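Local atomic coordinates of signal recognition particle 54 kDa protein (Aeropyrum pernix, PDB entry 7EPK), a protein that belongs to the SRP54 family of signal recognition particle proteins, combining a helical bundle, a GTPase domain of the P-loop class and a helical signal peptide binding domain. Residues 70-75 with 302-307; 80-85 with 285-290; 29-34 with 42-47. One frame throughout, in Å; residues are numbered along the deposited sequence.

In the fold
The three contacts share one principle, the packing of helices through a few apolar side chains, at different depths. Contact 3 is the most buried: it pairs neighbouring helices 19-36 and 41-57 within the helical bundle. Contacts 1 and 2 are only partly buried, and both use helix 66-81, which meets helix 293-320 at 70-75 and helix 283-291 just beyond its end, at Phe82. Contact 2 is aromatic and aliphatic, contact 3 almost wholly aliphatic, and contact 1 mixes methylenes with lysine ends. Tyr75 packs on Val287, joining contacts 1 and 2; Val74 on Leu30 and Leu81 on Val47 carry the packing to contact 3.

Contact 1: residues 70-75 with 302-307; sequences MIKIVY and RIKSLE
No ring or other flat group takes part where Lys72 meets Ile303 and Lys304; the contact illustrates how two helices can touch chiefly through the aliphatic parts of their side chains. The CD1 methyl of Ile303 reaches across to the base of the lysine, 3.9 Å from Lys72 CB, and lies only slightly farther from its CG. The two chains meet at a slant, the isoleucine tip against the first methylenes and the rest of the lysine running on beyond it. With CG anti to the backbone N (chi1 164°) and a bend at the next bond (chi2 83°), Lys72 turns past the methyl toward Lys304. There Lys72 CE comes within 3.8 Å of Lys304 NZ, the two chains being roughly perpendicular.

The ammonium groups themselves do not meet: Lys72 NZ and Lys304 NZ stand 5.0 Å apart. Each has another polar partner, Glu76 in a salt bridge with Lys72 and the carbonyl of Leu300 in a hydrogen bond with Lys304. These anchors probably soften the effect of two like charges at close quarters. Glu307 OE2, 5.5 Å from Lys72 NZ, may add a weak electrostatic pull without direct contact.

Deeper packing lies alongside, for Ile71 rests on Leu296 and Leu299 of helix 293-320 as well as on Phe12 and Leu13, and Arg302 forms a salt bridge with Asp68. The whole is a sparse helix-helix contact, in which helix 66-81 of the bundle is flanked by the long helix 293-320, the element leading from the GTPase domain toward the signal peptide binding domain.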
loop_
_atom_site.group_PDB
_atom_site.type_symbol
_atom_site.label_atom_id
_atom_site.label_comp_id
_atom_site.label_asym_id
_atom_site.label_seq_id
_atom_site.Cartn_x
_atom_site.Cartn_y
_atom_site.Cartn_z
ATOM N N MET A 70 -16.687 1.475 -10.112
ATOM C CA MET A 70 -17.227 2.084 -8.877
ATOM C C MET A 70 -16.499 1.435 -7.702
ATOM O O MET A 70 -16.148 2.173 -6.783
ATOM C CB MET A 70 -18.744 1.891 -8.736
ATOM C CG MET A 70 -19.317 2.605 -7.532
ATOM S SD MET A 70 -19.042 4.381 -7.589
ATOM C CE MET A 70 -20.070 4.855 -6.200
ATOM N N ILE A 71 -16.281 0.120 -7.742
ATOM C CA ILE A 71 -15.535 -0.594 -6.675
ATOM C C ILE A 71 -14.086 -0.083 -6.667
ATOM O O ILE A 71 -13.540 0.114 -5.572
ATOM C CB ILE A 71 -15.633 -2.112 -6.859
ATOM C CG1 ILE A 71 -17.069 -2.585 -6.668
ATOM C CG2 ILE A 71 -14.681 -2.827 -5.908
ATOM C CD1 ILE A 71 -17.639 -2.202 -5.320
ATOM N N LYS A 72 -13.510 0.164 -7.840
ATOM C CA LYS A 72 -12.138 0.710 -7.986
ATOM C C LYS A 72 -12.072 2.073 -7.291
ATOM O O LYS A 72 -10.989 2.432 -6.806
ATOM C CB LYS A 72 -11.784 0.787 -9.473
ATOM C CG LYS A 72 -10.590 1.651 -9.852
ATOM C CD LYS A 72 -9.262 0.966 -9.714
ATOM C CE LYS A 72 -8.269 1.505 -10.712
ATOM N NZ LYS A 72 -8.421 2.974 -10.863
ATOM N N ILE A 73 -13.177 2.810 -7.263
ATOM C CA ILE A 73 -13.275 4.138 -6.595
ATOM C C ILE A 73 -13.515 3.933 -5.093
ATOM O O ILE A 73 -12.981 4.735 -4.298
ATOM C CB ILE A 73 -14.381 5.001 -7.226
ATOM C CG1 ILE A 73 -13.932 5.590 -8.568
ATOM C CG2 ILE A 73 -14.819 6.080 -6.250
ATOM C CD1 ILE A 73 -14.964 6.496 -9.238
ATOM N N VAL A 74 -14.295 2.921 -4.707
ATOM C CA VAL A 74 -14.626 2.666 -3.272
ATOM C C VAL A 74 -13.326 2.240 -2.569
ATOM O O VAL A 74 -12.902 2.934 -1.634
ATOM C CB VAL A 74 -15.790 1.663 -3.139
ATOM C CG1 VAL A 74 -15.939 1.081 -1.745
ATOM C CG2 VAL A 74 -17.101 2.316 -3.565
ATOM N N TYR A 75 -12.674 1.191 -3.076
ATOM C CA TYR A 75 -11.318 0.745 -2.678
ATOM C C TYR A 75 -10.419 1.982 -2.524
ATOM O O TYR A 75 -10.026 2.318 -1.400
ATOM C CB TYR A 75 -10.778 -0.276 -3.688
ATOM C CG TYR A 75 -9.299 -0.572 -3.586
ATOM C CD1 TYR A 75 -8.778 -1.309 -2.534
ATOM C CD2 TYR A 75 -8.409 -0.122 -4.550
ATOM C CE1 TYR A 75 -7.417 -1.584 -2.438
ATOM C CE2 TYR A 75 -7.051 -0.392 -4.471
ATOM C CZ TYR A 75 -6.545 -1.123 -3.409
ATOM O OH TYR A 75 -5.204 -1.380 -3.338
ATOM N N ARG A 302 -8.767 -7.120 -14.567
ATOM C CA ARG A 302 -9.929 -6.992 -15.494
ATOM C C ARG A 302 -9.996 -5.566 -16.074
ATOM O O ARG A 302 -10.329 -5.450 -17.262
ATOM C CB ARG A 302 -11.213 -7.379 -14.754
ATOM C CG ARG A 302 -12.483 -7.381 -15.594
ATOM C CD ARG A 302 -13.573 -8.259 -14.993
ATOM N NE ARG A 302 -13.916 -7.852 -13.632
ATOM C CZ ARG A 302 -14.221 -8.669 -12.615
ATOM N NH1 ARG A 302 -14.509 -8.164 -11.423
ATOM N NH2 ARG A 302 -14.235 -9.981 -12.771
ATOM N N ILE A 303 -9.661 -4.527 -15.293
ATOM C CA ILE A 303 -9.624 -3.098 -15.737
ATOM C C ILE A 303 -8.322 -2.822 -16.503
ATOM O O ILE A 303 -8.412 -2.236 -17.588
ATOM C CB ILE A 303 -9.799 -2.118 -14.553
ATOM C CG1 ILE A 303 -11.233 -2.117 -14.003
ATOM C CG2 ILE A 303 -9.359 -0.711 -14.938
ATOM C CD1 ILE A 303 -11.432 -1.234 -12.779
ATOM N N LYS A 304 -7.155 -3.192 -15.963
ATOM C CA LYS A 304 -5.820 -2.862 -16.564
ATOM C C LYS A 304 -5.649 -3.563 -17.931
ATOM O O LYS A 304 -5.121 -2.921 -18.853
ATOM C CB LYS A 304 -4.669 -3.158 -15.585
ATOM C CG LYS A 304 -3.954 -1.943 -14.984
ATOM C CD LYS A 304 -4.867 -0.801 -14.485
ATOM C CE LYS A 304 -4.971 -0.648 -12.974
ATOM N NZ LYS A 304 -6.222 -1.214 -12.406
ATOM N N SER A 305 -6.102 -4.808 -18.100
ATOM C CA SER A 305 -6.190 -5.464 -19.434
ATOM C C SER A 305 -6.834 -4.488 -20.413
ATOM O O SER A 305 -6.152 -4.087 -21.366
ATOM C CB SER A 305 -6.967 -6.737 -19.386
ATOM O OG SER A 305 -6.493 -7.563 -18.337
ATOM N N LEU A 306 -8.071 -4.072 -20.113
ATOM C CA LEU A 306 -8.932 -3.203 -20.967
ATOM C C LEU A 306 -8.230 -1.880 -21.296
ATOM O O LEU A 306 -8.346 -1.436 -22.445
ATOM C CB LEU A 306 -10.272 -2.961 -20.267
ATOM C CG LEU A 306 -11.400 -3.922 -20.646
ATOM C CD1 LEU A 306 -10.926 -5.372 -20.721
ATOM C CD2 LEU A 306 -12.556 -3.798 -19.665
ATOM N N GLU A 307 -7.517 -1.275 -20.349
ATOM C CA GLU A 307 -6.794 0.005 -20.580
ATOM C C GLU A 307 -5.596 -0.265 -21.495
ATOM O O GLU A 307 -5.195 0.641 -22.248
ATOM C CB GLU A 307 -6.391 0.630 -19.246
ATOM C CG GLU A 307 -7.593 1.007 -18.391
ATOM C CD GLU A 307 -7.312 1.936 -17.222
ATOM O OE1 GLU A 307 -6.355 2.748 -17.309
ATOM O OE2 GLU A 307 -8.056 1.846 -16.222
#

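Contact 2: residues 80-85 with 285-290; sequences KLFGGD and RFVARI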
loop_
_atom_site.group_PDB
_atom_site.type_symbol
_atom_site.label_atom_id
_atom_site.label_comp_id
_atom_site.label_asym_id
_atom_site.label_seq_id
_atom_site.Cartn_x
_atom_site.Cartn_y
_atom_site.Cartn_z
ATOM N N LYS A 80 -7.430 5.599 1.339
ATOM C CA LYS A 80 -7.118 6.962 1.853
ATOM C C LYS A 80 -7.667 7.103 3.281
ATOM O O LYS A 80 -6.996 7.700 4.134
ATOM C CB LYS A 80 -7.721 8.030 0.931
ATOM C CG LYS A 80 -6.923 8.370 -0.328
ATOM C CD LYS A 80 -7.307 9.708 -0.968
ATOM C CE LYS A 80 -7.228 10.903 -0.026
ATOM N NZ LYS A 80 -5.874 11.513 0.041
ATOM N N LEU A 81 -8.859 6.570 3.527
ATOM C CA LEU A 81 -9.569 6.689 4.827
ATOM C C LEU A 81 -8.762 5.989 5.910
ATOM O O LEU A 81 -8.809 6.449 7.039
ATOM C CB LEU A 81 -10.949 6.036 4.744
ATOM C CG LEU A 81 -11.813 6.258 5.977
ATOM C CD1 LEU A 81 -12.235 7.721 6.063
ATOM C CD2 LEU A 81 -13.019 5.329 5.971
ATOM N N PHE A 82 -8.099 4.890 5.551
ATOM C CA PHE A 82 -7.283 4.039 6.451
ATOM C C PHE A 82 -5.814 4.465 6.348
ATOM O O PHE A 82 -4.938 3.588 6.542
ATOM C CB PHE A 82 -7.496 2.566 6.092
ATOM C CG PHE A 82 -8.837 2.018 6.516
ATOM C CD1 PHE A 82 -10.011 2.561 6.026
ATOM C CD2 PHE A 82 -8.924 0.971 7.420
ATOM C CE1 PHE A 82 -11.239 2.067 6.425
ATOM C CE2 PHE A 82 -10.157 0.477 7.818
ATOM C CZ PHE A 82 -11.311 1.027 7.316
ATOM N N GLY A 83 -5.580 5.758 6.063
ATOM C CA GLY A 83 -4.253 6.389 5.915
ATOM C C GLY A 83 -3.692 6.142 4.530
ATOM O O GLY A 83 -3.904 6.998 3.639
ATOM N N GLY A 84 -2.964 5.032 4.382
ATOM C CA GLY A 84 -2.660 4.343 3.109
ATOM C C GLY A 84 -2.164 5.253 2.005
ATOM O O GLY A 84 -2.287 4.838 0.837
ATOM N N ASP A 85 -1.546 6.388 2.362
ATOM C CA ASP A 85 -0.979 7.401 1.422
ATOM C C ASP A 85 0.279 6.806 0.762
ATOM O O ASP A 85 1.007 7.561 0.093
ATOM C CB ASP A 85 -0.714 8.732 2.148
ATOM C CG ASP A 85 -1.260 9.971 1.446
ATOM O OD1 ASP A 85 -2.462 9.975 1.085
ATOM O OD2 ASP A 85 -0.485 10.937 1.281
ATOM N N ARG A 285 -3.641 -3.244 1.260
ATOM C CA ARG A 285 -3.845 -4.710 1.392
ATOM C C ARG A 285 -5.004 -5.005 2.354
ATOM O O ARG A 285 -5.681 -6.060 2.185
ATOM C CB ARG A 285 -2.546 -5.362 1.865
ATOM C CG ARG A 285 -2.705 -6.789 2.372
ATOM C CD ARG A 285 -1.378 -7.374 2.802
ATOM N NE ARG A 285 -1.480 -8.788 3.125
ATOM C CZ ARG A 285 -0.462 -9.534 3.545
ATOM N NH1 ARG A 285 0.738 -9.001 3.702
ATOM N NH2 ARG A 285 -0.644 -10.816 3.807
ATOM N N PHE A 286 -5.193 -4.155 3.365
ATOM C CA PHE A 286 -6.168 -4.401 4.455
ATOM C C PHE A 286 -7.580 -4.265 3.877
ATOM O O PHE A 286 -8.407 -5.211 3.968
ATOM C CB PHE A 286 -5.904 -3.447 5.621
ATOM C CG PHE A 286 -6.789 -3.667 6.819
ATOM C CD1 PHE A 286 -6.598 -4.761 7.654
ATOM C CD2 PHE A 286 -7.823 -2.783 7.106
ATOM C CE1 PHE A 286 -7.426 -4.962 8.749
ATOM C CE2 PHE A 286 -8.646 -2.983 8.205
ATOM C CZ PHE A 286 -8.446 -4.072 9.023
ATOM N N VAL A 287 -7.836 -3.121 3.241
ATOM C CA VAL A 287 -9.155 -2.786 2.635
ATOM C C VAL A 287 -9.440 -3.804 1.520
ATOM O O VAL A 287 -10.586 -4.253 1.371
ATOM C CB VAL A 287 -9.169 -1.333 2.141
ATOM C CG1 VAL A 287 -8.687 -0.365 3.207
ATOM C CG2 VAL A 287 -8.344 -1.170 0.895
ATOM N N ALA A 288 -8.409 -4.225 0.802
ATOM C CA ALA A 288 -8.507 -5.312 -0.192
ATOM C C ALA A 288 -9.128 -6.567 0.440
ATOM O O ALA A 288 -9.779 -7.330 -0.293
ATOM C CB ALA A 288 -7.142 -5.590 -0.767
ATOM N N ARG A 289 -8.909 -6.788 1.735
ATOM C CA ARG A 289 -9.320 -8.031 2.427
ATOM C C ARG A 289 -10.779 -7.861 2.825
ATOM O O ARG A 289 -11.544 -8.804 2.678
ATOM C CB ARG A 289 -8.453 -8.285 3.669
ATOM C CG ARG A 289 -7.140 -9.007 3.407
ATOM C CD ARG A 289 -6.656 -9.708 4.667
ATOM N NE ARG A 289 -5.783 -10.830 4.348
ATOM C CZ ARG A 289 -4.464 -10.874 4.524
ATOM N NH1 ARG A 289 -3.809 -9.848 5.051
ATOM N NH2 ARG A 289 -3.807 -11.971 4.174
ATOM N N ILE A 290 -11.075 -6.694 3.390
ATOM C CA ILE A 290 -12.432 -6.158 3.701
ATOM C C ILE A 290 -13.318 -6.333 2.458
ATOM O O ILE A 290 -14.368 -7.001 2.554
ATOM C CB ILE A 290 -12.282 -4.673 4.128
ATOM C CG1 ILE A 290 -11.628 -4.517 5.503
ATOM C CG2 ILE A 290 -13.584 -3.907 4.059
ATOM C CD1 ILE A 290 -12.153 -5.461 6.564
#
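The junction between the helical bundle and the GTPase domain includes a small apolar cluster in which Phe82, the first residue after helix 66-81 to leave helical geometry, meets Phe286 and Val287 of helix 283-291. Val287 CG1 sits over one face of the Phe82 ring, displaced toward its rim, and comes closest to Phe82 CG at 4.1 Å. The two side chains run antiparallel past one another, and the methyl sits over the CG end of the phenylalanine ring, near where the ring joins CB.

The CD2-CE2 flank of the ring is met by Phe286. Phe82 CE2 approaches the edge of the Phe286 ring, near its plane, and lies 3.8 Å from Phe286 CE2; the neighbouring pair, Phe82 CD2 and Phe286 CD2, is at 3.9 Å. The CD2-CE2 bonds of the two rings thus lie against each other, and the two side chains are nearly perpendicular. Phe286 can reach across because its CG is anti to the backbone N (chi1 -177°), whereas Phe82, with CG beside its own backbone N (chi1 -73°), turns its ring toward helix 283-291.

Phe281 extends the cluster by meeting both rings, and Met2 touches Phe82 and Ile290. Tyr75 packs on Val287 away from Phe82, and Val79, also of helix 66-81, touches the valine too. The backbone adds a polar tie nearby, since Gly84 O accepts a hydrogen bond from Arg284 NH2. Between the two segments themselves there is no hydrogen bond or salt bridge: cohesion here comes from dispersion and the exclusion of water, with shape rather than charge setting how the rings and the valine fit.

Contact 3: residues 29-34 with 42-47; sequences DLQREL and KLVLNV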
loop_
_atom_site.group_PDB
_atom_site.type_symbol
_atom_site.label_atom_id
_atom_site.label_comp_id
_atom_site.label_asym_id
_atom_site.label_seq_id
_atom_site.Cartn_x
_atom_site.Cartn_y
_atom_site.Cartn_z
ATOM N N ASP A 29 -25.115 -0.033 2.522
ATOM C CA ASP A 29 -24.537 -1.223 3.213
ATOM C C ASP A 29 -23.184 -0.836 3.811
ATOM O O ASP A 29 -23.023 -0.984 5.023
ATOM C CB ASP A 29 -24.328 -2.429 2.287
ATOM C CG ASP A 29 -25.501 -3.389 2.171
ATOM O OD1 ASP A 29 -26.405 -3.325 3.038
ATOM O OD2 ASP A 29 -25.500 -4.207 1.212
ATOM N N LEU A 30 -22.266 -0.358 2.968
ATOM C CA LEU A 30 -20.901 0.097 3.337
ATOM C C LEU A 30 -20.981 1.033 4.551
ATOM O O LEU A 30 -20.207 0.838 5.495
ATOM C CB LEU A 30 -20.291 0.827 2.136
ATOM C CG LEU A 30 -18.825 1.212 2.267
ATOM C CD1 LEU A 30 -17.943 -0.019 2.132
ATOM C CD2 LEU A 30 -18.464 2.259 1.230
ATOM N N GLN A 31 -21.868 2.029 4.520
ATOM C CA GLN A 31 -21.979 3.058 5.588
ATOM C C GLN A 31 -22.353 2.340 6.889
ATOM O O GLN A 31 -21.663 2.543 7.900
ATOM C CB GLN A 31 -23.006 4.129 5.229
ATOM C CG GLN A 31 -22.521 5.196 4.259
ATOM C CD GLN A 31 -23.573 6.252 3.983
ATOM O OE1 GLN A 31 -23.300 7.330 3.446
ATOM N NE2 GLN A 31 -24.806 5.959 4.348
ATOM N N ARG A 32 -23.381 1.496 6.841
ATOM C CA ARG A 32 -23.838 0.698 8.001
ATOM C C ARG A 32 -22.652 -0.126 8.508
ATOM O O ARG A 32 -22.476 -0.228 9.730
ATOM C CB ARG A 32 -25.019 -0.200 7.623
ATOM C CG ARG A 32 -25.460 -1.149 8.730
ATOM C CD ARG A 32 -26.677 -1.970 8.360
ATOM N NE ARG A 32 -26.498 -2.581 7.054
ATOM C CZ ARG A 32 -25.651 -3.572 6.786
ATOM N NH1 ARG A 32 -24.901 -4.091 7.746
ATOM N NH2 ARG A 32 -25.555 -4.044 5.553
ATOM N N GLU A 33 -21.857 -0.677 7.594
ATOM C CA GLU A 33 -20.779 -1.634 7.938
ATOM C C GLU A 33 -19.666 -0.868 8.657
ATOM O O GLU A 33 -19.131 -1.422 9.635
ATOM C CB GLU A 33 -20.253 -2.367 6.701
ATOM C CG GLU A 33 -20.204 -3.872 6.870
ATOM C CD GLU A 33 -21.546 -4.448 7.251
ATOM O OE1 GLU A 33 -21.597 -5.397 8.039
ATOM O OE2 GLU A 33 -22.542 -3.897 6.791
ATOM N N LEU A 34 -19.340 0.347 8.205
ATOM C CA LEU A 34 -18.255 1.153 8.825
ATOM C C LEU A 34 -18.715 1.531 10.235
ATOM O O LEU A 34 -18.012 1.168 11.196
ATOM C CB LEU A 34 -17.905 2.359 7.946
ATOM C CG LEU A 34 -17.250 2.005 6.601
ATOM C CD1 LEU A 34 -16.869 3.246 5.808
ATOM C CD2 LEU A 34 -16.029 1.111 6.777
ATOM N N LYS A 42 -18.381 11.218 11.150
ATOM C CA LYS A 42 -17.745 12.303 10.342
ATOM C C LYS A 42 -16.768 11.680 9.329
ATOM O O LYS A 42 -16.703 12.162 8.169
ATOM C CB LYS A 42 -17.048 13.361 11.216
ATOM C CG LYS A 42 -15.831 12.905 12.022
ATOM C CD LYS A 42 -15.226 13.990 12.918
ATOM C CE LYS A 42 -13.819 14.405 12.533
ATOM N NZ LYS A 42 -13.786 15.059 11.205
ATOM N N LEU A 43 -16.025 10.654 9.741
ATOM C CA LEU A 43 -15.031 9.981 8.863
ATOM C C LEU A 43 -15.783 9.144 7.818
ATOM O O LEU A 43 -15.266 9.006 6.699
ATOM C CB LEU A 43 -14.043 9.162 9.708
ATOM C CG LEU A 43 -12.658 9.799 9.901
ATOM C CD1 LEU A 43 -12.704 11.070 10.743
ATOM C CD2 LEU A 43 -11.700 8.818 10.535
ATOM N N VAL A 44 -16.990 8.675 8.144
ATOM C CA VAL A 44 -17.862 7.871 7.237
ATOM C C VAL A 44 -18.578 8.789 6.235
ATOM O O VAL A 44 -18.808 8.349 5.120
ATOM C CB VAL A 44 -18.861 7.013 8.034
ATOM C CG1 VAL A 44 -20.045 6.593 7.177
ATOM C CG2 VAL A 44 -18.187 5.795 8.640
ATOM N N LEU A 45 -18.967 10.001 6.613
ATOM C CA LEU A 45 -19.688 10.922 5.690
ATOM C C LEU A 45 -18.655 11.571 4.757
ATOM O O LEU A 45 -19.022 12.004 3.660
ATOM C CB LEU A 45 -20.516 11.948 6.485
ATOM C CG LEU A 45 -22.016 11.639 6.679
ATOM C CD1 LEU A 45 -22.325 10.159 6.946
ATOM C CD2 LEU A 45 -22.601 12.483 7.813
ATOM N N ASN A 46 -17.390 11.576 5.153
ATOM C CA ASN A 46 -16.258 12.086 4.338
ATOM C C ASN A 46 -15.926 11.077 3.227
ATOM O O ASN A 46 -15.632 11.493 2.101
ATOM C CB ASN A 46 -15.022 12.348 5.211
ATOM C CG ASN A 46 -13.815 12.812 4.415
ATOM O OD1 ASN A 46 -13.705 13.996 4.094
ATOM N ND2 ASN A 46 -12.910 11.897 4.085
ATOM N N VAL A 47 -15.895 9.782 3.535
ATOM C CA VAL A 47 -15.407 8.780 2.549
ATOM C C VAL A 47 -16.444 8.700 1.430
ATOM O O VAL A 47 -16.016 8.647 0.253
ATOM C CB VAL A 47 -15.096 7.404 3.166
ATOM C CG1 VAL A 47 -16.316 6.653 3.654
ATOM C CG2 VAL A 47 -14.318 6.537 2.192
#
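Leu34 and Val44 carry this contact, their side chains meeting at a slant between two nearly antiparallel helices. The axes of the two short segments come within 10.2 Å of each other, with 155° between their directions. Val44 divides its work between its branches. CG2 lies against the base of Leu34, 3.5 Å from Leu34 CB, and also reaches Leu34 CD1 at 4.0 Å; CG1 turns to the other neighbour and lies 4.1 Å from Gln31 CG. Gln31 therefore contributes an aliphatic methylene here, while its extended chain carries the amide beyond.

Leu34 is set with CG anti to its own carbonyl carbon (chi1 -67°), which sends the branched end on to Val47. Their methyl ends meet tip to tip, Leu34 CD1 standing 4.1 Å from Val47 CG1. Leu34 thus meets two valines about one helical turn apart, and Leu78 and Leu81 of helix 66-81 close on Val47, while Val39 touches both Leu34 and Val44. The result is an antiparallel helical hairpin within the bundle.

Away from the partner helix, Arg32 links two acidic residues of its own helix in a salt-bridge network. Arg32 NH2 donates to Asp29 OD1 at 2.8 Å, in the guanidinium plane but from above the plane of the carboxylate, and Arg32 NH1 pairs with Glu33 OE2 at 2.6 Å. Lys11 holds the other oxygen of Asp29. These charged groups lie away from helix 41-57, while the surface turned to it offers carbon to carbon, so the hairpin rests on hydrophobic burial with no hydrogen bond across it.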